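PDB 3BIJ: uncharacterized protein GSU0716 from Geobacter sulfurreducens PCA, which is of uncharacterized function but belongs to the caspase-like C14 peptidase family and so may act as a cysteine-type endopeptidase. Local coordinates for residues 75-80 / 126-131; 201-206 / 257-262. All coordinates share one frame; numbering follows the deposited sequence.

How the contacts relate
Read from the N terminus, the chain shows how a caspase-like core is built up strand by strand. Strand 76-89 is laid beside strand 4-10; after an excursion through strands 99-104 and 109-111 and helix 112-119, the chain returns at 127-133, and contact 1 closes that loop in parallel. Contact 2 opens only later, at 201-206, and closes after helices 222-231 and 240-250, when 257-262 comes back antiparallel. The two loops therefore follow in series, neither nesting nor crossing. They share one sheet: strands 127-133 and 201-206 are neighbours, joined by probable hydrogen bonds such as Val-130 O to Ile-205 N, 2.8 Å, so the buried centre is tied to the partly buried contact 2 and so to strand 258-263.

Contact 1. Residues 75-80 / 126-131; sequences DIFMLS and VRVLVF
Asp-75 begins the pairing through its backbone, its O accepting a bond from the backbone N of Arg-127 at 3.0 Å, while its carboxylate turns elsewhere, to Lys-3 and Gly-72. Ile-76 lies over one face of the Arg-127 guanidinium, CB standing 3.4 Å from NH1 and offset toward the rim. Bends at chi2 (115°) and chi3 (71°) bring the guanidinium back over Ile-76, and NH2 is held by Gln-272. Phe-77 takes both bonds of a parallel strand: its N reaches Arg-127 O at 2.7 Å and its O receives Leu-129 N at 2.8 Å. Its ring meets Val-128 CG1 at the edge, with CD2 4.1 Å away, and stacks on Phe-122. Selenomethionine Met-78 runs side by side with Leu-129, CG 4.1 Å from CD2. Leu-79 repeats the pattern of Phe-77, its N bonded to Leu-129 O and its O to Phe-131 N, both at 2.7 Å. At Ser-80, CB packs against Phe-131 CB. Phe-77 and Leu-79 thus each give 126-131 a donor and an acceptor, whereas Ile-76, Met-78 and Ser-80 bond through their backbones to Lys-3, Ile-5 and Leu-7, as expected of an interior strand whose buried amides are satisfied from both flanks.

Contact 2. Residues 201-206 / 257-262; sequences SILLIS and PNFFTA
Leu-203 lays its CD1 methyl over one face of the Phe-259 ring, a CH-pi contact 3.7 Å from the centroid and 21° off the ring normal. The contact belongs to an antiparallel strand pair in the mixed sheet of the caspase-like fold, where 257-262 runs back along 201-206. The leucine CG lies opposite its backbone N across the CA-CB bond (chi1 168°), which carries the methyl out to the ring; CZ is the ring atom nearest to it, at 3.5 Å. Ile-205 comes at the same ring obliquely, CG1 4.1 Å from CD2, and Tyr-240 of helix 240-250 and Leu-270 of helix 267-271 also touch Phe-259. On the opposite side of the sheet, Ile-202 CB packs on Ala-262 CB at 3.9 Å, and Leu-204 CB lies at the edge of the Phe-260 ring. There the second subunit approaches, Arg-241 of that chain packing on Phe-260 and its Asn-258 on Asn-258. Three hydrogen-bonded pairs join the backbones. In the central pair Leu-204 N meets Phe-260 O at 2.7 Å. At the 202/262 pair both donors stand above the carbonyl planes, Ile-202 N lying 43° out of that of Ala-262 O.

Contact 1. Residues 75-80 / 126-131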
loop_
_atom_site.group_PDB
_atom_site.type_symbol
_atom_site.label_atom_id
_atom_site.label_comp_id
_atom_site.label_asym_id
_atom_site.label_seq_id
_atom_site.Cartn_x
_atom_site.Cartn_y
_atom_site.Cartn_z
ATOM N N ASP A 75 -16.301 0.801 -49.544
ATOM C CA ASP A 75 -15.021 1.284 -49.075
ATOM C C ASP A 75 -14.982 1.274 -47.555
ATOM O O ASP A 75 -15.945 0.869 -46.899
ATOM C CB ASP A 75 -14.758 2.693 -49.601
ATOM C CG ASP A 75 -14.871 2.782 -51.113
ATOM O OD1 ASP A 75 -14.420 1.839 -51.798
ATOM O OD2 ASP A 75 -15.401 3.800 -51.608
ATOM N N ILE A 76 -13.864 1.726 -46.997
ATOM C CA ILE A 76 -13.702 1.762 -45.553
ATOM C C ILE A 76 -12.812 2.916 -45.072
ATOM O O ILE A 76 -11.714 3.141 -45.583
ATOM C CB ILE A 76 -13.107 0.442 -45.051
ATOM C CG1 ILE A 76 -12.833 0.538 -43.541
ATOM C CG2 ILE A 76 -11.820 0.119 -45.813
ATOM C CD1 ILE A 76 -12.316 -0.749 -42.916
ATOM N N PHE A 77 -13.300 3.635 -44.074
ATOM C CA PHE A 77 -12.575 4.751 -43.496
ATOM C C PHE A 77 -12.041 4.346 -42.126
ATOM O O PHE A 77 -12.764 3.770 -41.316
ATOM C CB PHE A 77 -13.502 5.950 -43.344
ATOM C CG PHE A 77 -12.867 7.113 -42.653
ATOM C CD1 PHE A 77 -11.756 7.736 -43.196
ATOM C CD2 PHE A 77 -13.384 7.599 -41.459
ATOM C CE1 PHE A 77 -11.164 8.832 -42.559
ATOM C CE2 PHE A 77 -12.803 8.695 -40.813
ATOM C CZ PHE A 77 -11.693 9.310 -41.366
HETATM N N MSE A 78 -10.771 4.637 -41.873
HETATM C CA MSE A 78 -10.174 4.311 -40.595
HETATM C C MSE A 78 -9.712 5.572 -39.877
HETATM O O MSE A 78 -8.945 6.368 -40.430
HETATM C CB MSE A 78 -8.977 3.390 -40.773
HETATM C CG MSE A 78 -8.466 2.853 -39.467
HETATM SE SE MSE A 78 -6.785 1.973 -39.604
HETATM C CE MSE A 78 -5.854 2.877 -38.186
ATOM N N LEU A 79 -10.170 5.745 -38.642
ATOM C CA LEU A 79 -9.790 6.900 -37.835
ATOM C C LEU A 79 -9.190 6.445 -36.518
ATOM O O LEU A 79 -9.854 5.775 -35.734
ATOM C CB LEU A 79 -11.009 7.779 -37.545
ATOM C CG LEU A 79 -10.835 8.952 -36.567
ATOM C CD1 LEU A 79 -9.682 9.849 -37.000
ATOM C CD2 LEU A 79 -12.139 9.761 -36.526
ATOM N N SER A 80 -7.936 6.797 -36.280
ATOM C CA SER A 80 -7.295 6.431 -35.030
ATOM C C SER A 80 -6.927 7.737 -34.347
ATOM O O SER A 80 -6.600 8.713 -35.020
ATOM C CB SER A 80 -6.040 5.586 -35.263
ATOM O OG SER A 80 -5.040 6.335 -35.920
ATOM N N VAL A 126 -20.448 1.996 -46.406
ATOM C CA VAL A 126 -19.053 2.232 -46.055
ATOM C C VAL A 126 -18.773 1.823 -44.600
ATOM O O VAL A 126 -19.577 2.077 -43.707
ATOM C CB VAL A 126 -18.660 3.735 -46.330
ATOM C CG1 VAL A 126 -19.732 4.656 -45.808
ATOM C CG2 VAL A 126 -17.322 4.066 -45.684
ATOM N N ARG A 127 -17.643 1.149 -44.388
ATOM C CA ARG A 127 -17.246 0.702 -43.057
ATOM C C ARG A 127 -16.389 1.790 -42.427
ATOM O O ARG A 127 -15.469 2.305 -43.069
ATOM C CB ARG A 127 -16.440 -0.600 -43.137
ATOM C CG ARG A 127 -17.213 -1.780 -43.700
ATOM C CD ARG A 127 -16.622 -2.249 -45.021
ATOM N NE ARG A 127 -15.340 -2.911 -44.816
ATOM C CZ ARG A 127 -14.328 -2.857 -45.672
ATOM N NH1 ARG A 127 -14.441 -2.167 -46.802
ATOM N NH2 ARG A 127 -13.194 -3.481 -45.390
ATOM N N VAL A 128 -16.699 2.143 -41.183
ATOM C CA VAL A 128 -15.955 3.173 -40.460
ATOM C C VAL A 128 -15.323 2.541 -39.223
ATOM O O VAL A 128 -16.025 2.156 -38.292
ATOM C CB VAL A 128 -16.881 4.340 -40.017
ATOM C CG1 VAL A 128 -16.085 5.378 -39.261
ATOM C CG2 VAL A 128 -17.533 4.976 -41.237
ATOM N N LEU A 129 -13.999 2.426 -39.227
ATOM C CA LEU A 129 -13.270 1.836 -38.110
ATOM C C LEU A 129 -12.578 2.931 -37.311
ATOM O O LEU A 129 -11.727 3.635 -37.846
ATOM C CB LEU A 129 -12.232 0.850 -38.639
ATOM C CG LEU A 129 -11.374 0.129 -37.608
ATOM C CD1 LEU A 129 -12.236 -0.780 -36.762
ATOM C CD2 LEU A 129 -10.298 -0.655 -38.338
ATOM N N VAL A 130 -12.931 3.073 -36.034
ATOM C CA VAL A 130 -12.343 4.119 -35.185
ATOM C C VAL A 130 -11.591 3.588 -33.954
ATOM O O VAL A 130 -12.137 2.809 -33.175
ATOM C CB VAL A 130 -13.438 5.101 -34.660
ATOM C CG1 VAL A 130 -12.791 6.202 -33.853
ATOM C CG2 VAL A 130 -14.242 5.685 -35.806
ATOM N N PHE A 131 -10.338 4.007 -33.791
ATOM C CA PHE A 131 -9.546 3.620 -32.627
ATOM C C PHE A 131 -9.301 4.891 -31.826
ATOM O O PHE A 131 -8.745 5.863 -32.348
ATOM C CB PHE A 131 -8.191 3.022 -33.014
ATOM C CG PHE A 131 -8.281 1.642 -33.583
ATOM C CD1 PHE A 131 -8.403 1.443 -34.957
ATOM C CD2 PHE A 131 -8.287 0.534 -32.739
ATOM C CE1 PHE A 131 -8.533 0.157 -35.481
ATOM C CE2 PHE A 131 -8.418 -0.754 -33.250
ATOM C CZ PHE A 131 -8.542 -0.946 -34.628
#

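Contact 2. Residues 201-206 / 257-262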
loop_
_atom_site.group_PDB
_atom_site.type_symbol
_atom_site.label_atom_id
_atom_site.label_comp_id
_atom_site.label_asym_id
_atom_site.label_seq_id
_atom_site.Cartn_x
_atom_site.Cartn_y
_atom_site.Cartn_z
ATOM N N SER A 201 -21.547 1.953 -41.302
ATOM C CA SER A 201 -21.376 0.982 -40.216
ATOM C C SER A 201 -20.212 1.401 -39.331
ATOM O O SER A 201 -19.055 1.292 -39.737
ATOM C CB SER A 201 -21.078 -0.419 -40.760
ATOM O OG SER A 201 -22.124 -0.905 -41.571
ATOM N N ILE A 202 -20.511 1.855 -38.119
ATOM C CA ILE A 202 -19.466 2.292 -37.203
ATOM C C ILE A 202 -19.013 1.186 -36.237
ATOM O O ILE A 202 -19.826 0.463 -35.661
ATOM C CB ILE A 202 -19.932 3.498 -36.350
ATOM C CG1 ILE A 202 -20.707 4.513 -37.209
ATOM C CG2 ILE A 202 -18.713 4.188 -35.737
ATOM C CD1 ILE A 202 -19.862 5.251 -38.238
ATOM N N LEU A 203 -17.700 1.054 -36.085
ATOM C CA LEU A 203 -17.108 0.092 -35.168
ATOM C C LEU A 203 -16.081 0.930 -34.433
ATOM O O LEU A 203 -14.994 1.217 -34.948
ATOM C CB LEU A 203 -16.428 -1.068 -35.905
ATOM C CG LEU A 203 -15.529 -1.991 -35.069
ATOM C CD1 LEU A 203 -16.220 -2.356 -33.801
ATOM C CD2 LEU A 203 -15.153 -3.239 -35.849
ATOM N N LEU A 204 -16.457 1.345 -33.228
ATOM C CA LEU A 204 -15.623 2.190 -32.390
ATOM C C LEU A 204 -14.953 1.365 -31.296
ATOM O O LEU A 204 -15.633 0.775 -30.460
ATOM C CB LEU A 204 -16.516 3.257 -31.774
ATOM C CG LEU A 204 -16.027 4.698 -31.686
ATOM C CD1 LEU A 204 -17.240 5.606 -31.551
ATOM C CD2 LEU A 204 -15.051 4.869 -30.525
ATOM N N ILE A 205 -13.623 1.319 -31.316
ATOM C CA ILE A 205 -12.849 0.588 -30.317
ATOM C C ILE A 205 -12.029 1.616 -29.558
ATOM O O ILE A 205 -11.082 2.185 -30.103
ATOM C CB ILE A 205 -11.890 -0.434 -30.969
ATOM C CG1 ILE A 205 -12.685 -1.560 -31.641
ATOM C CG2 ILE A 205 -10.955 -1.008 -29.932
ATOM C CD1 ILE A 205 -11.848 -2.551 -32.448
ATOM N N SER A 206 -12.403 1.867 -28.306
ATOM C CA SER A 206 -11.694 2.838 -27.476
ATOM C C SER A 206 -10.740 2.164 -26.492
ATOM O O SER A 206 -10.856 0.968 -26.207
ATOM C CB SER A 206 -12.695 3.692 -26.709
ATOM O OG SER A 206 -13.525 2.873 -25.902
ATOM N N PRO A 257 -10.328 -1.865 -22.982
ATOM C CA PRO A 257 -10.803 -1.210 -24.203
ATOM C C PRO A 257 -12.211 -1.696 -24.515
ATOM O O PRO A 257 -12.571 -2.835 -24.204
ATOM C CB PRO A 257 -9.755 -1.612 -25.251
ATOM C CG PRO A 257 -9.125 -2.851 -24.684
ATOM C CD PRO A 257 -9.042 -2.547 -23.216
ATOM N N ASN A 258 -13.010 -0.814 -25.106
ATOM C CA ASN A 258 -14.391 -1.124 -25.431
ATOM C C ASN A 258 -14.648 -1.382 -26.914
ATOM O O ASN A 258 -13.997 -0.812 -27.795
ATOM C CB ASN A 258 -15.281 0.018 -24.967
ATOM C CG ASN A 258 -16.707 -0.410 -24.757
ATOM O OD1 ASN A 258 -17.630 0.342 -25.052
ATOM N ND2 ASN A 258 -16.901 -1.622 -24.236
ATOM N N PHE A 259 -15.631 -2.237 -27.169
ATOM C CA PHE A 259 -16.031 -2.612 -28.514
ATOM C C PHE A 259 -17.476 -2.131 -28.728
ATOM O O PHE A 259 -18.432 -2.801 -28.337
ATOM C CB PHE A 259 -15.916 -4.137 -28.646
ATOM C CG PHE A 259 -16.063 -4.652 -30.051
ATOM C CD1 PHE A 259 -17.319 -4.855 -30.608
ATOM C CD2 PHE A 259 -14.940 -4.941 -30.816
ATOM C CE1 PHE A 259 -17.452 -5.339 -31.903
ATOM C CE2 PHE A 259 -15.068 -5.422 -32.106
ATOM C CZ PHE A 259 -16.325 -5.621 -32.646
ATOM N N PHE A 260 -17.617 -0.966 -29.356
ATOM C CA PHE A 260 -18.916 -0.345 -29.609
ATOM C C PHE A 260 -19.263 -0.267 -31.102
ATOM O O PHE A 260 -18.444 0.177 -31.910
ATOM C CB PHE A 260 -18.899 1.063 -29.025
ATOM C CG PHE A 260 -20.234 1.730 -29.013
ATOM C CD1 PHE A 260 -21.247 1.256 -28.185
ATOM C CD2 PHE A 260 -20.481 2.839 -29.817
ATOM C CE1 PHE A 260 -22.498 1.875 -28.149
ATOM C CE2 PHE A 260 -21.730 3.473 -29.795
ATOM C CZ PHE A 260 -22.743 2.988 -28.956
ATOM N N THR A 261 -20.477 -0.690 -31.461
ATOM C CA THR A 261 -20.932 -0.644 -32.851
ATOM C C THR A 261 -22.123 0.300 -32.967
ATOM O O THR A 261 -22.986 0.317 -32.102
ATOM C CB THR A 261 -21.389 -2.020 -33.367
ATOM O OG1 THR A 261 -22.497 -2.479 -32.586
ATOM C CG2 THR A 261 -20.259 -3.032 -33.292
ATOM N N ALA A 262 -22.166 1.086 -34.037
ATOM C CA ALA A 262 -23.267 2.009 -34.246
ATOM C C ALA A 262 -23.625 2.057 -35.728
ATOM O O ALA A 262 -22.959 1.429 -36.552
ATOM C CB ALA A 262 -22.887 3.387 -33.747
#